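Local coordinates for Lin1909 protein (PDB 3FIJ) that binds manganese and probably works as a class I glutamine amidotransferase-like hydrolase, perhaps acting on gamma-glutamyl-gamma-aminobutyrate, at residues S153-A165 and T192-E204. Numbering follows the deposited sequence.
Sequences SHTIDIEPTSELA and TARTADGMIEAVE. With MN (manganese (II) ion), chain I.
His-154 and Glu-201 meet at a manganese ion, and the path of the glutamate shows how a sheet can deliver a metal ligand. From its CB, near the CG2 methyl of Ile-156, the Glu-201 chain runs to CG, which rests on that same methyl at 3.7 Å. A bend at chi2 (-70°) then swings the carboxylate round to the His-154 ring, with CD nearest the manganese and His-154 CE1. Glu-201 OE2 binds the manganese at 2.4 Å, whereas OE1 comes close to His-154 CE1 and takes a hydrogen bond from a water that is itself a manganese ligand. His-154 arrives from the opposite direction, its NE2 binding the manganese at 2.3 Å and its ring turned 72° from the carboxylate plane. One ring face is covered by CG2 of Thr-195, a CH-pi contact 3.3 Å from the centroid. His-143, Ser-176 and His-178 complete the site.

Away from the metal, strand 154-158 runs antiparallel to strand 192-195 in the central mixed sheet. Asp-157 N donates to Arg-194 O and, just past the strand, Glu-159 N to Thr-192 O; Asp-157 turns its carboxylate to Lys-171. Beyond the turn at 159-162, CD2 of Leu-164 packs against the CB atoms of Ala-193 and Ala-202.

The far end is closed by a second carboxylate. Glu-204, extended beyond CG, reaches consecutive amides: its OE2 accepts from Glu-163 N (2.9 Å) through the syn lone pair, and its OE1 from Leu-164 N (2.7 Å). Thr-192 OG1 donates to OE1 from the other face of the plane. Buried carboxylates thus serve both ends differently: Glu-204 is held by neutral donors, which probably spread its negative charge, while Glu-201 probably has its charge offset by manganese, which ties strand 154-158 to strand 200-205 across strand 189-195.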
ATOM      1  N   SER A 153      28.237  -3.085 -11.193  1.00 18.18           N
ATOM      2  CA  SER A 153      27.611  -4.332 -11.613  1.00 17.41           C
ATOM      3  C   SER A 153      28.204  -4.926 -12.884  1.00 17.46           C
ATOM      4  O   SER A 153      28.310  -6.147 -13.008  1.00 18.06           O
ATOM      5  CB  SER A 153      26.101  -4.127 -11.796  1.00 17.29           C
ATOM      6  OG  SER A 153      25.828  -3.176 -12.812  1.00 15.39           O
ATOM      7  N   HIS A 154      28.561  -4.076 -13.843  1.00 16.60           N
ATOM      8  CA  HIS A 154      29.150  -4.569 -15.081  1.00 15.80           C
ATOM      9  C   HIS A 154      30.527  -3.951 -15.309  1.00 16.43           C
ATOM     10  O   HIS A 154      30.752  -2.781 -14.981  1.00 15.46           O
ATOM     11  CB  HIS A 154      28.215  -4.337 -16.299  1.00 13.40           C
ATOM     12  CG  HIS A 154      27.778  -2.912 -16.514  1.00 14.57           C
ATOM     13  ND1 HIS A 154      28.610  -1.830 -16.326  1.00 13.54           N
ATOM     14  CD2 HIS A 154      26.614  -2.408 -17.002  1.00 12.65           C
ATOM     15  CE1 HIS A 154      27.982  -0.720 -16.690  1.00 13.71           C
ATOM     16  NE2 HIS A 154      26.771  -1.046 -17.106  1.00 12.34           N
ATOM     17  N   THR A 155      31.451  -4.748 -15.846  1.00 16.06           N
ATOM     18  CA  THR A 155      32.810  -4.274 -16.087  1.00 17.32           C
ATOM     19  C   THR A 155      33.004  -3.582 -17.443  1.00 16.46           C
ATOM     20  O   THR A 155      32.538  -4.051 -18.474  1.00 17.41           O
ATOM     21  CB  THR A 155      33.864  -5.430 -15.900  1.00 17.70           C
ATOM     22  OG1 THR A 155      34.678  -5.556 -17.073  1.00 19.39           O
ATOM     23  CG2 THR A 155      33.183  -6.750 -15.589  1.00 15.40           C
ATOM     24  N   ILE A 156      33.702  -2.456 -17.424  1.00 16.28           N
ATOM     25  CA  ILE A 156      33.936  -1.682 -18.633  1.00 17.27           C
ATOM     26  C   ILE A 156      35.390  -1.622 -19.067  1.00 18.85           C
ATOM     27  O   ILE A 156      36.294  -1.509 -18.241  1.00 19.20           O
ATOM     28  CB  ILE A 156      33.454  -0.237 -18.449  1.00 15.61           C
ATOM     29  CG1 ILE A 156      34.148   0.385 -17.228  1.00 12.80           C
ATOM     30  CG2 ILE A 156      31.944  -0.224 -18.304  1.00 16.25           C
ATOM     31  CD1 ILE A 156      33.800   1.843 -16.960  1.00 12.29           C
ATOM     32  N   ASP A 157      35.599  -1.693 -20.379  1.00 20.44           N
ATOM     33  CA  ASP A 157      36.929  -1.612 -20.970  1.00 19.98           C
ATOM     34  C   ASP A 157      37.153  -0.122 -21.188  1.00 20.74           C
ATOM     35  O   ASP A 157      36.311   0.563 -21.776  1.00 21.10           O
ATOM     36  CB  ASP A 157      36.957  -2.349 -22.307  1.00 17.84           C
ATOM     37  CG  ASP A 157      36.562  -3.801 -22.177  1.00 18.95           C
ATOM     38  OD1 ASP A 157      37.333  -4.583 -21.588  1.00 20.86           O
ATOM     39  OD2 ASP A 157      35.473  -4.167 -22.660  1.00 22.31           O
ATOM     40  N   ILE A 158      38.285   0.377 -20.713  1.00 20.85           N
ATOM     41  CA  ILE A 158      38.589   1.793 -20.819  1.00 20.22           C
ATOM     42  C   ILE A 158      39.673   2.097 -21.836  1.00 21.17           C
ATOM     43  O   ILE A 158      40.666   1.386 -21.926  1.00 23.67           O
ATOM     44  CB  ILE A 158      39.021   2.343 -19.447  1.00 19.28           C
ATOM     45  CG1 ILE A 158      37.902   2.093 -18.428  1.00 22.41           C
ATOM     46  CG2 ILE A 158      39.335   3.824 -19.543  1.00 17.94           C
ATOM     47  CD1 ILE A 158      38.213   2.560 -17.020  1.00 19.26           C
ATOM     48  N   GLU A 159      39.467   3.157 -22.608  1.00 21.36           N
ATOM     49  CA  GLU A 159      40.437   3.592 -23.605  1.00 22.57           C
ATOM     50  C   GLU A 159      41.621   4.165 -22.819  1.00 20.79           C
ATOM     51  O   GLU A 159      41.501   5.223 -22.221  1.00 21.96           O
ATOM     52  CB  GLU A 159      39.800   4.669 -24.490  1.00 24.70           C
ATOM     53  CG  GLU A 159      40.723   5.258 -25.527  1.00 30.08           C
ATOM     54  CD  GLU A 159      41.391   4.188 -26.356  1.00 33.43           C
ATOM     55  OE1 GLU A 159      40.660   3.316 -26.882  1.00 33.47           O
ATOM     56  OE2 GLU A 159      42.638   4.221 -26.476  1.00 33.55           O
ATOM     57  N   PRO A 160      42.776   3.468 -22.813  1.00 21.02           N
ATOM     58  CA  PRO A 160      43.981   3.902 -22.088  1.00 19.84           C
ATOM     59  C   PRO A 160      44.440   5.334 -22.328  1.00 20.19           C
ATOM     60  O   PRO A 160      45.047   5.955 -21.452  1.00 20.23           O
ATOM     61  CB  PRO A 160      45.029   2.876 -22.516  1.00 19.99           C
ATOM     62  CG  PRO A 160      44.587   2.491 -23.882  1.00 19.10           C
ATOM     63  CD  PRO A 160      43.099   2.333 -23.696  1.00 20.76           C
ATOM     64  N   THR A 161      44.142   5.859 -23.508  1.00 21.05           N
ATOM     65  CA  THR A 161      44.524   7.221 -23.869  1.00 23.25           C
ATOM     66  C   THR A 161      43.458   8.241 -23.488  1.00 23.80           C
ATOM     67  O   THR A 161      43.644   9.437 -23.700  1.00 22.66           O
ATOM     68  CB  THR A 161      44.718   7.353 -25.390  1.00 25.47           C
ATOM     69  OG1 THR A 161      43.571   6.794 -26.051  1.00 27.33           O
ATOM     70  CG2 THR A 161      45.979   6.632 -25.849  1.00 24.19           C
ATOM     71  N   SER A 162      42.345   7.773 -22.928  1.00 23.41           N
ATOM     72  CA  SER A 162      41.243   8.665 -22.582  1.00 23.11           C
ATOM     73  C   SER A 162      41.335   9.414 -21.256  1.00 24.06           C
ATOM     74  O   SER A 162      42.065   9.028 -20.340  1.00 24.17           O
ATOM     75  CB  SER A 162      39.930   7.888 -22.595  1.00 24.56           C
ATOM     76  OG  SER A 162      39.817   7.087 -21.433  1.00 25.23           O
ATOM     77  N   GLU A 163      40.566  10.496 -21.173  1.00 23.22           N
ATOM     78  CA  GLU A 163      40.494  11.307 -19.969  1.00 21.71           C
ATOM     79  C   GLU A 163      40.020  10.373 -18.860  1.00 19.37           C
ATOM     80  O   GLU A 163      40.545  10.397 -17.746  1.00 19.41           O
ATOM     81  CB  GLU A 163      39.476  12.431 -20.169  1.00 22.48           C
ATOM     82  CG  GLU A 163      39.312  13.398 -19.000  1.00 27.57           C
ATOM     83  CD  GLU A 163      40.420  14.443 -18.927  1.00 29.13           C
ATOM     84  OE1 GLU A 163      40.918  14.847 -19.996  1.00 29.02           O
ATOM     85  OE2 GLU A 163      40.777  14.869 -17.804  1.00 32.22           O
ATOM     86  N   LEU A 164      39.032   9.542 -19.180  1.00 17.30           N
ATOM     87  CA  LEU A 164      38.473   8.600 -18.211  1.00 15.53           C
ATOM     88  C   LEU A 164      39.578   7.776 -17.582  1.00 17.01           C
ATOM     89  O   LEU A 164      39.597   7.572 -16.361  1.00 15.69           O
ATOM     90  CB  LEU A 164      37.466   7.661 -18.884  1.00 13.72           C
ATOM     91  CG  LEU A 164      36.686   6.748 -17.936  1.00 13.21           C
ATOM     92  CD1 LEU A 164      35.881   7.607 -16.961  1.00 11.22           C
ATOM     93  CD2 LEU A 164      35.759   5.836 -18.730  1.00 11.74           C
ATOM     94  N   ALA A 165      40.506   7.320 -18.423  1.00 18.66           N
ATOM     95  CA  ALA A 165      41.631   6.501 -17.979  1.00 20.75           C
ATOM     96  C   ALA A 165      42.526   7.203 -16.956  1.00 21.46           C
ATOM     97  O   ALA A 165      43.327   6.556 -16.285  1.00 22.87           O
ATOM     98  CB  ALA A 165      42.459   6.039 -19.190  1.00 21.40           C
ATOM     99  N   THR A 192      34.902   6.118 -25.110  1.00 20.97           N
ATOM    100  CA  THR A 192      36.094   5.734 -24.359  1.00 19.03           C
ATOM    101  C   THR A 192      35.856   4.595 -23.383  1.00 18.29           C
ATOM    102  O   THR A 192      36.783   4.146 -22.717  1.00 17.75           O
ATOM    103  CB  THR A 192      36.683   6.923 -23.582  1.00 20.02           C
ATOM    104  OG1 THR A 192      35.669   7.525 -22.765  1.00 21.75           O
ATOM    105  CG2 THR A 192      37.242   7.948 -24.550  1.00 18.04           C
ATOM    106  N   ALA A 193      34.616   4.125 -23.303  1.00 18.26           N
ATOM    107  CA  ALA A 193      34.276   3.023 -22.414  1.00 17.96           C
ATOM    108  C   ALA A 193      33.081   2.228 -22.939  1.00 18.82           C
ATOM    109  O   ALA A 193      32.122   2.797 -23.460  1.00 19.41           O
ATOM    110  CB  ALA A 193      33.973   3.552 -21.023  1.00 16.32           C
ATOM    111  N   ARG A 194      33.157   0.911 -22.789  1.00 18.17           N
ATOM    112  CA  ARG A 194      32.104  -0.003 -23.215  1.00 17.83           C
ATOM    113  C   ARG A 194      32.057  -1.206 -22.271  1.00 19.13           C
ATOM    114  O   ARG A 194      33.050  -1.528 -21.604  1.00 18.38           O
ATOM    115  CB  ARG A 194      32.385  -0.555 -24.619  1.00 18.95           C
ATOM    116  CG  ARG A 194      32.226   0.392 -25.782  1.00 20.39           C
ATOM    117  CD  ARG A 194      32.686  -0.303 -27.063  1.00 19.17           C
ATOM    118  NE  ARG A 194      32.965   0.645 -28.140  1.00 21.85           N
ATOM    119  CZ  ARG A 194      32.038   1.231 -28.889  1.00 21.12           C
ATOM    120  NH1 ARG A 194      30.755   0.966 -28.685  1.00 21.09           N
ATOM    121  NH2 ARG A 194      32.399   2.086 -29.842  1.00 19.87           N
ATOM    122  N   THR A 195      30.902  -1.867 -22.222  1.00 18.75           N
ATOM    123  CA  THR A 195      30.754  -3.086 -21.430  1.00 18.09           C
ATOM    124  C   THR A 195      30.986  -4.218 -22.433  1.00 18.23           C
ATOM    125  O   THR A 195      30.867  -4.011 -23.646  1.00 18.22           O
ATOM    126  CB  THR A 195      29.342  -3.236 -20.836  1.00 17.50           C
ATOM    127  OG1 THR A 195      28.394  -2.653 -21.734  1.00 16.80           O
ATOM    128  CG2 THR A 195      29.255  -2.584 -19.451  1.00 17.19           C
ATOM    129  N   ALA A 196      31.297  -5.407 -21.926  1.00 17.20           N
ATOM    130  CA  ALA A 196      31.586  -6.570 -22.771  1.00 16.69           C
ATOM    131  C   ALA A 196      30.599  -6.823 -23.911  1.00 17.36           C
ATOM    132  O   ALA A 196      30.904  -7.581 -24.844  1.00 16.75           O
ATOM    133  CB  ALA A 196      31.712  -7.823 -21.903  1.00 12.33           C
ATOM    134  N   ASP A 197      29.423  -6.205 -23.839  1.00 15.39           N
ATOM    135  CA  ASP A 197      28.426  -6.383 -24.883  1.00 14.53           C
ATOM    136  C   ASP A 197      28.540  -5.298 -25.952  1.00 14.76           C
ATOM    137  O   ASP A 197      27.717  -5.222 -26.865  1.00 15.53           O
ATOM    138  CB  ASP A 197      27.019  -6.390 -24.279  1.00 15.87           C
ATOM    139  CG  ASP A 197      26.717  -5.134 -23.477  1.00 16.76           C
ATOM    140  OD1 ASP A 197      27.618  -4.278 -23.341  1.00 16.55           O
ATOM    141  OD2 ASP A 197      25.574  -5.005 -22.981  1.00 18.00           O
ATOM    142  N   GLY A 198      29.566  -4.465 -25.834  1.00 14.18           N
ATOM    143  CA  GLY A 198      29.779  -3.399 -26.799  1.00 14.04           C
ATOM    144  C   GLY A 198      29.016  -2.094 -26.583  1.00 16.35           C
ATOM    145  O   GLY A 198      29.277  -1.110 -27.281  1.00 16.33           O
HETATM  146  N   MSE A 199      28.081  -2.057 -25.639  1.00 15.04           N
HETATM  147  CA  MSE A 199      27.330  -0.827 -25.410  1.00 16.42           C
HETATM  148  C   MSE A 199      28.218   0.323 -24.905  1.00 16.50           C
HETATM  149  O   MSE A 199      29.197   0.111 -24.194  1.00 17.17           O
HETATM  150  CB  MSE A 199      26.173  -1.098 -24.447  1.00 19.16           C
HETATM  151  CG  MSE A 199      25.137  -2.065 -24.999  1.00 21.03           C
HETATM  152 SE   MSE A 199      24.219  -1.397 -26.617  1.00 28.37          SE
HETATM  153  CE  MSE A 199      25.290  -2.283 -27.954  1.00 25.73           C
ATOM    154  N   ILE A 200      27.865   1.542 -25.292  1.00 16.01           N
ATOM    155  CA  ILE A 200      28.622   2.736 -24.929  1.00 16.31           C
ATOM    156  C   ILE A 200      28.390   3.209 -23.499  1.00 15.38           C
ATOM    157  O   ILE A 200      27.267   3.552 -23.121  1.00 16.44           O
ATOM    158  CB  ILE A 200      28.287   3.881 -25.907  1.00 15.92           C
ATOM    159  CG1 ILE A 200      28.793   3.511 -27.299  1.00 15.70           C
ATOM    160  CG2 ILE A 200      28.908   5.184 -25.426  1.00 16.83           C
ATOM    161  CD1 ILE A 200      28.171   4.319 -28.418  1.00 14.40           C
ATOM    162  N   GLU A 201      29.467   3.247 -22.720  1.00 16.56           N
ATOM    163  CA  GLU A 201      29.409   3.651 -21.313  1.00 15.52           C
ATOM    164  C   GLU A 201      30.042   5.007 -21.017  1.00 15.43           C
ATOM    165  O   GLU A 201      29.717   5.642 -20.009  1.00 15.32           O
ATOM    166  CB  GLU A 201      30.066   2.579 -20.438  1.00 14.99           C
ATOM    167  CG  GLU A 201      29.249   1.298 -20.257  1.00 12.98           C
ATOM    168  CD  GLU A 201      28.001   1.484 -19.390  1.00 15.44           C
ATOM    169  OE1 GLU A 201      28.078   2.171 -18.345  1.00 14.09           O
ATOM    170  OE2 GLU A 201      26.938   0.928 -19.740  1.00 13.65           O
ATOM    171  N   ALA A 202      30.941   5.452 -21.889  1.00 15.59           N
ATOM    172  CA  ALA A 202      31.605   6.736 -21.698  1.00 15.84           C
ATOM    173  C   ALA A 202      31.954   7.408 -23.027  1.00 17.96           C
ATOM    174  O   ALA A 202      32.449   6.772 -23.965  1.00 19.23           O
ATOM    175  CB  ALA A 202      32.871   6.553 -20.852  1.00 13.31           C
ATOM    176  N   VAL A 203      31.707   8.707 -23.103  1.00 18.99           N
ATOM    177  CA  VAL A 203      31.994   9.454 -24.312  1.00 19.48           C
ATOM    178  C   VAL A 203      32.777  10.706 -23.954  1.00 21.94           C
ATOM    179  O   VAL A 203      32.504  11.342 -22.936  1.00 22.87           O
ATOM    180  CB  VAL A 203      30.688   9.884 -25.015  1.00 20.62           C
ATOM    181  CG1 VAL A 203      31.005  10.665 -26.298  1.00 19.04           C
ATOM    182  CG2 VAL A 203      29.835   8.660 -25.310  1.00 18.11           C
ATOM    183  N   GLU A 204      33.762  11.047 -24.778  1.00 22.90           N
ATOM    184  CA  GLU A 204      34.549  12.252 -24.561  1.00 23.81           C
ATOM    185  C   GLU A 204      34.588  13.040 -25.861  1.00 25.20           C
ATOM    186  O   GLU A 204      34.271  12.518 -26.927  1.00 23.86           O
ATOM    187  CB  GLU A 204      35.959  11.895 -24.087  1.00 23.22           C
ATOM    188  CG  GLU A 204      35.936  11.156 -22.750  1.00 25.59           C
ATOM    189  CD  GLU A 204      37.302  10.740 -22.245  1.00 26.11           C
ATOM    190  OE1 GLU A 204      37.350   9.921 -21.300  1.00 26.54           O
ATOM    191  OE2 GLU A 204      38.321  11.225 -22.780  1.00 26.79           O
TER
HETATM  192 MN    MN I 300      25.181   0.275 -18.212  1.00 15.60          MN
HETATM  193  O   HOH W   1      30.583  -5.688 -19.157  1.00  8.21           O
HETATM  194  O   HOH W   2      25.854   1.893 -16.777  1.00 13.41           O